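Local coordinates for Medium/long-chain acyl-CoA thioesterase YigI (Shewanella oneidensis, PDB 3E8P), which probably hydrolyses medium- and long-chain fatty acyl-CoA thioesters to the free fatty acid and CoA, at residues 37-51 / 75-87. Residues are numbered along the deposited sequence; the frame is centred on the assembly and turned at random.
Sequences LGLDIKRYDIDGVEV and TVLDVVGGLTAFA
Y44 points its ring, edge first, at the helix by L83 and donates its phenolic hydroxyl to the backbone there, OH to L83 O at 2.8 Å. With CG anti to the backbone N (chi1 -171°), the ring reaches down from the strand end to meet that carbonyl. The bond bends at the acceptor, and the hydroxyl is tilted 15° from the carbonyl plane. L83 O is thus gripped twice, since it also takes the helical N-H of A87. Beside this bond, Y44 CE1 rests on L83 CB, while the hydroxyl lies at the edge of the F86 ring.

Further along, methyl groups do most of the touching. V51 meets V80 closely, CG2 to CG2 at 3.6 Å, and its other methyl, CG1, slides past V76. V49 straddles the next turn: CG1 sits 3.5 Å from T84 OG1, and CG2 meets L83 CD1, the two side chains crossing at about a right angle. T84 OG1 is already hydrogen-bonded to V80 O at 2.6 Å, from above the carbonyl plane. Here the first hairpin of a hotdog fold, strands 40-44 and 49-54, lies against the long central helix 70-90; strand 49-51 runs nearly antiparallel to the helix segment, at 162°. Beyond Y44, helix 14-29 closes in through L20.

Toward the start of 37-51 the contacts are longer: L39 CD1 and V79 CG2 meet tip to tip at 4.0 Å, and L37 similarly reaches T75, where F33 of the second subunit also packs on L37. The hairpin's other side is the polar one. A classic beta bulge sets K42 and R43 both opposite E50, whose OE1 takes R43 NH2 at 2.9 Å and, more weakly, K42 NZ; both basic residues are exposed, R43 poorly ordered.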
loop_
_atom_site.group_PDB
_atom_site.type_symbol
_atom_site.label_atom_id
_atom_site.label_comp_id
_atom_site.label_asym_id
_atom_site.label_seq_id
_atom_site.Cartn_x
_atom_site.Cartn_y
_atom_site.Cartn_z
ATOM N N LEU A 37 -4.398 -25.722 -1.252
ATOM C CA LEU A 37 -4.233 -25.058 -2.539
ATOM C C LEU A 37 -3.289 -25.803 -3.478
ATOM O O LEU A 37 -3.469 -25.768 -4.692
ATOM C CB LEU A 37 -3.724 -23.619 -2.344
ATOM C CG LEU A 37 -4.771 -22.516 -2.150
ATOM C CD1 LEU A 37 -5.681 -22.867 -0.990
ATOM C CD2 LEU A 37 -4.080 -21.175 -1.893
ATOM N N GLY A 38 -2.291 -26.469 -2.904
ATOM C CA GLY A 38 -1.316 -27.199 -3.697
ATOM C C GLY A 38 -0.073 -26.344 -3.919
ATOM O O GLY A 38 0.649 -26.507 -4.899
ATOM N N LEU A 39 0.165 -25.416 -3.001
ATOM C CA LEU A 39 1.312 -24.520 -3.086
ATOM C C LEU A 39 2.610 -25.294 -2.811
ATOM O O LEU A 39 2.715 -25.994 -1.806
ATOM C CB LEU A 39 1.110 -23.372 -2.088
ATOM C CG LEU A 39 2.084 -22.199 -2.021
ATOM C CD1 LEU A 39 1.403 -21.009 -1.371
ATOM C CD2 LEU A 39 3.311 -22.604 -1.235
ATOM N N ASP A 40 3.582 -25.175 -3.718
ATOM C CA ASP A 40 4.864 -25.883 -3.588
ATOM C C ASP A 40 6.112 -25.003 -3.514
ATOM O O ASP A 40 6.225 -24.000 -4.222
ATOM C CB ASP A 40 5.064 -26.834 -4.769
ATOM C CG ASP A 40 3.979 -27.875 -4.876
ATOM O OD1 ASP A 40 4.012 -28.643 -5.858
ATOM O OD2 ASP A 40 3.101 -27.935 -3.988
ATOM N N ILE A 41 7.053 -25.388 -2.659
ATOM C CA ILE A 41 8.313 -24.665 -2.548
ATOM C C ILE A 41 9.283 -25.418 -3.467
ATOM O O ILE A 41 9.929 -26.382 -3.061
ATOM C CB ILE A 41 8.853 -24.647 -1.090
ATOM C CG1 ILE A 41 7.975 -23.753 -0.212
ATOM C CG2 ILE A 41 10.274 -24.095 -1.059
ATOM C CD1 ILE A 41 6.622 -24.322 0.081
ATOM N N LYS A 42 9.350 -24.977 -4.718
ATOM C CA LYS A 42 10.199 -25.601 -5.724
ATOM C C LYS A 42 11.670 -25.611 -5.327
ATOM O O LYS A 42 12.335 -26.637 -5.431
ATOM C CB LYS A 42 10.019 -24.886 -7.067
ATOM C CG LYS A 42 10.510 -25.677 -8.266
ATOM C CD LYS A 42 10.254 -24.931 -9.575
ATOM C CE LYS A 42 10.716 -25.742 -10.779
ATOM N NZ LYS A 42 10.588 -24.981 -12.053
ATOM N N ARG A 43 12.171 -24.466 -4.875
ATOM C CA ARG A 43 13.560 -24.338 -4.452
ATOM C C ARG A 43 13.664 -23.268 -3.378
ATOM O O ARG A 43 12.928 -22.285 -3.413
ATOM C CB ARG A 43 14.451 -23.967 -5.640
ATOM C CG ARG A 43 14.759 -25.130 -6.567
ATOM C CD ARG A 43 15.589 -24.684 -7.762
ATOM N NE ARG A 43 14.792 -23.993 -8.776
ATOM C CZ ARG A 43 13.859 -24.580 -9.523
ATOM N NH1 ARG A 43 13.597 -25.872 -9.375
ATOM N NH2 ARG A 43 13.198 -23.880 -10.433
ATOM N N TYR A 44 14.574 -23.459 -2.428
ATOM C CA TYR A 44 14.753 -22.499 -1.345
ATOM C C TYR A 44 16.178 -22.540 -0.798
ATOM O O TYR A 44 16.569 -23.488 -0.119
ATOM C CB TYR A 44 13.741 -22.786 -0.227
ATOM C CG TYR A 44 13.680 -21.732 0.857
ATOM C CD1 TYR A 44 13.567 -20.385 0.541
ATOM C CD2 TYR A 44 13.689 -22.087 2.202
ATOM C CE1 TYR A 44 13.461 -19.416 1.532
ATOM C CE2 TYR A 44 13.582 -21.123 3.199
ATOM C CZ TYR A 44 13.466 -19.787 2.857
ATOM O OH TYR A 44 13.343 -18.818 3.837
ATOM N N ASP A 45 16.946 -21.498 -1.101
ATOM C CA ASP A 45 18.333 -21.384 -0.667
ATOM C C ASP A 45 18.620 -19.952 -0.223
ATOM O O ASP A 45 17.711 -19.126 -0.175
ATOM C CB ASP A 45 19.258 -21.765 -1.819
ATOM C CG ASP A 45 18.868 -21.088 -3.119
ATOM O OD1 ASP A 45 18.815 -19.841 -3.142
ATOM O OD2 ASP A 45 18.610 -21.800 -4.114
ATOM N N ILE A 46 19.880 -19.653 0.085
ATOM C CA ILE A 46 20.253 -18.314 0.539
ATOM C C ILE A 46 20.033 -17.213 -0.481
ATOM O O ILE A 46 20.047 -16.035 -0.128
ATOM C CB ILE A 46 21.725 -18.241 0.976
ATOM C CG1 ILE A 46 22.619 -18.822 -0.117
ATOM C CG2 ILE A 46 21.915 -18.952 2.304
ATOM C CD1 ILE A 46 24.079 -18.532 0.099
ATOM N N ASP A 47 19.850 -17.580 -1.745
ATOM C CA ASP A 47 19.610 -16.585 -2.790
ATOM C C ASP A 47 18.194 -16.046 -2.634
ATOM O O ASP A 47 17.969 -14.837 -2.643
ATOM C CB ASP A 47 19.749 -17.210 -4.178
ATOM C CG ASP A 47 21.160 -17.670 -4.474
ATOM O OD1 ASP A 47 21.346 -18.393 -5.479
ATOM O OD2 ASP A 47 22.082 -17.304 -3.713
ATOM N N GLY A 48 17.244 -16.964 -2.490
ATOM C CA GLY A 48 15.854 -16.584 -2.340
ATOM C C GLY A 48 14.935 -17.787 -2.374
ATOM O O GLY A 48 15.292 -18.866 -1.910
ATOM N N VAL A 49 13.750 -17.616 -2.942
ATOM C CA VAL A 49 12.798 -18.708 -2.998
ATOM C C VAL A 49 12.021 -18.742 -4.301
ATOM O O VAL A 49 11.811 -17.722 -4.944
ATOM C CB VAL A 49 11.771 -18.600 -1.857
ATOM C CG1 VAL A 49 10.964 -17.310 -2.014
ATOM C CG2 VAL A 49 10.836 -19.812 -1.871
ATOM N N GLU A 50 11.599 -19.937 -4.687
ATOM C CA GLU A 50 10.795 -20.105 -5.875
ATOM C C GLU A 50 9.597 -20.902 -5.411
ATOM O O GLU A 50 9.740 -22.003 -4.864
ATOM C CB GLU A 50 11.558 -20.864 -6.957
ATOM C CG GLU A 50 10.690 -21.299 -8.133
ATOM C CD GLU A 50 11.501 -21.554 -9.395
ATOM O OE1 GLU A 50 10.950 -22.125 -10.365
ATOM O OE2 GLU A 50 12.693 -21.171 -9.417
ATOM N N VAL A 51 8.418 -20.321 -5.599
ATOM C CA VAL A 51 7.177 -20.958 -5.212
ATOM C C VAL A 51 6.375 -21.221 -6.473
ATOM O O VAL A 51 6.317 -20.377 -7.370
ATOM C CB VAL A 51 6.357 -20.058 -4.255
ATOM C CG1 VAL A 51 5.004 -20.672 -3.976
ATOM C CG2 VAL A 51 7.114 -19.878 -2.950
ATOM N N THR A 75 -2.096 -14.965 -1.858
ATOM C CA THR A 75 -1.555 -15.992 -0.960
ATOM C C THR A 75 -0.119 -16.343 -1.353
ATOM O O THR A 75 0.779 -16.380 -0.504
ATOM C CB THR A 75 -2.428 -17.289 -0.986
ATOM O OG1 THR A 75 -3.727 -16.992 -0.467
ATOM C CG2 THR A 75 -1.811 -18.380 -0.126
ATOM N N VAL A 76 0.099 -16.578 -2.646
ATOM C CA VAL A 76 1.434 -16.922 -3.144
ATOM C C VAL A 76 2.443 -15.791 -2.935
ATOM O O VAL A 76 3.559 -16.016 -2.482
ATOM C CB VAL A 76 1.400 -17.269 -4.651
ATOM C CG1 VAL A 76 2.815 -17.583 -5.150
ATOM C CG2 VAL A 76 0.478 -18.446 -4.884
ATOM N N LEU A 77 2.044 -14.567 -3.261
ATOM C CA LEU A 77 2.942 -13.431 -3.106
ATOM C C LEU A 77 3.366 -13.226 -1.655
ATOM O O LEU A 77 4.523 -12.890 -1.393
ATOM C CB LEU A 77 2.285 -12.158 -3.648
ATOM C CG LEU A 77 2.089 -12.098 -5.167
ATOM C CD1 LEU A 77 1.169 -10.938 -5.530
ATOM C CD2 LEU A 77 3.428 -11.937 -5.843
ATOM N N ASP A 78 2.442 -13.431 -0.716
ATOM C CA ASP A 78 2.746 -13.256 0.713
ATOM C C ASP A 78 3.735 -14.308 1.213
ATOM O O ASP A 78 4.677 -13.996 1.949
ATOM C CB ASP A 78 1.471 -13.329 1.566
ATOM C CG ASP A 78 1.723 -12.938 3.022
ATOM O OD1 ASP A 78 0.943 -13.351 3.903
ATOM O OD2 ASP A 78 2.701 -12.203 3.288
ATOM N N VAL A 79 3.513 -15.553 0.808
ATOM C CA VAL A 79 4.383 -16.660 1.185
ATOM C C VAL A 79 5.782 -16.481 0.588
ATOM O O VAL A 79 6.790 -16.732 1.260
ATOM C CB VAL A 79 3.793 -18.005 0.705
ATOM C CG1 VAL A 79 4.762 -19.141 1.034
ATOM C CG2 VAL A 79 2.429 -18.234 1.368
ATOM N N VAL A 80 5.846 -16.055 -0.673
ATOM C CA VAL A 80 7.136 -15.808 -1.312
ATOM C C VAL A 80 7.848 -14.725 -0.505
ATOM O O VAL A 80 9.036 -14.834 -0.205
ATOM C CB VAL A 80 6.977 -15.288 -2.762
ATOM C CG1 VAL A 80 8.275 -14.635 -3.221
ATOM C CG2 VAL A 80 6.615 -16.428 -3.701
ATOM N N GLY A 81 7.104 -13.682 -0.144
ATOM C CA GLY A 81 7.686 -12.582 0.611
ATOM C C GLY A 81 8.220 -12.981 1.976
ATOM O O GLY A 81 9.282 -12.519 2.390
ATOM N N GLY A 82 7.483 -13.837 2.678
ATOM C CA GLY A 82 7.914 -14.278 3.992
ATOM C C GLY A 82 9.192 -15.092 3.929
ATOM O O GLY A 82 10.119 -14.855 4.692
ATOM N N LEU A 83 9.236 -16.052 3.013
ATOM C CA LEU A 83 10.410 -16.898 2.841
ATOM C C LEU A 83 11.613 -16.088 2.345
ATOM O O LEU A 83 12.757 -16.366 2.723
ATOM C CB LEU A 83 10.086 -18.047 1.877
ATOM C CG LEU A 83 9.105 -19.079 2.461
ATOM C CD1 LEU A 83 8.571 -20.018 1.379
ATOM C CD2 LEU A 83 9.823 -19.861 3.547
ATOM N N THR A 84 11.348 -15.080 1.514
ATOM C CA THR A 84 12.399 -14.216 0.983
ATOM C C THR A 84 12.980 -13.420 2.151
ATOM O O THR A 84 14.192 -13.260 2.279
ATOM C CB THR A 84 11.838 -13.200 -0.061
ATOM O OG1 THR A 84 11.279 -13.908 -1.185
ATOM C CG2 THR A 84 12.950 -12.230 -0.531
ATOM N N ALA A 85 12.093 -12.925 3.002
ATOM C CA ALA A 85 12.503 -12.147 4.155
ATOM C C ALA A 85 13.354 -12.993 5.096
ATOM O O ALA A 85 14.398 -12.542 5.556
ATOM C CB ALA A 85 11.274 -11.611 4.882
ATOM N N PHE A 86 12.915 -14.217 5.372
ATOM C CA PHE A 86 13.641 -15.111 6.276
ATOM C C PHE A 86 15.012 -15.519 5.719
ATOM O O PHE A 86 15.976 -15.635 6.464
ATOM C CB PHE A 86 12.805 -16.369 6.578
ATOM C CG PHE A 86 13.338 -17.196 7.720
ATOM C CD1 PHE A 86 13.307 -16.709 9.026
ATOM C CD2 PHE A 86 13.890 -18.453 7.490
ATOM C CE1 PHE A 86 13.818 -17.461 10.091
ATOM C CE2 PHE A 86 14.406 -19.214 8.547
ATOM C CZ PHE A 86 14.368 -18.715 9.848
ATOM N N ALA A 87 15.097 -15.736 4.413
ATOM C CA ALA A 87 16.367 -16.110 3.799
ATOM C C ALA A 87 17.349 -14.942 3.918
ATOM O O ALA A 87 18.532 -15.142 4.175
ATOM C CB ALA A 87 16.153 -16.477 2.341
#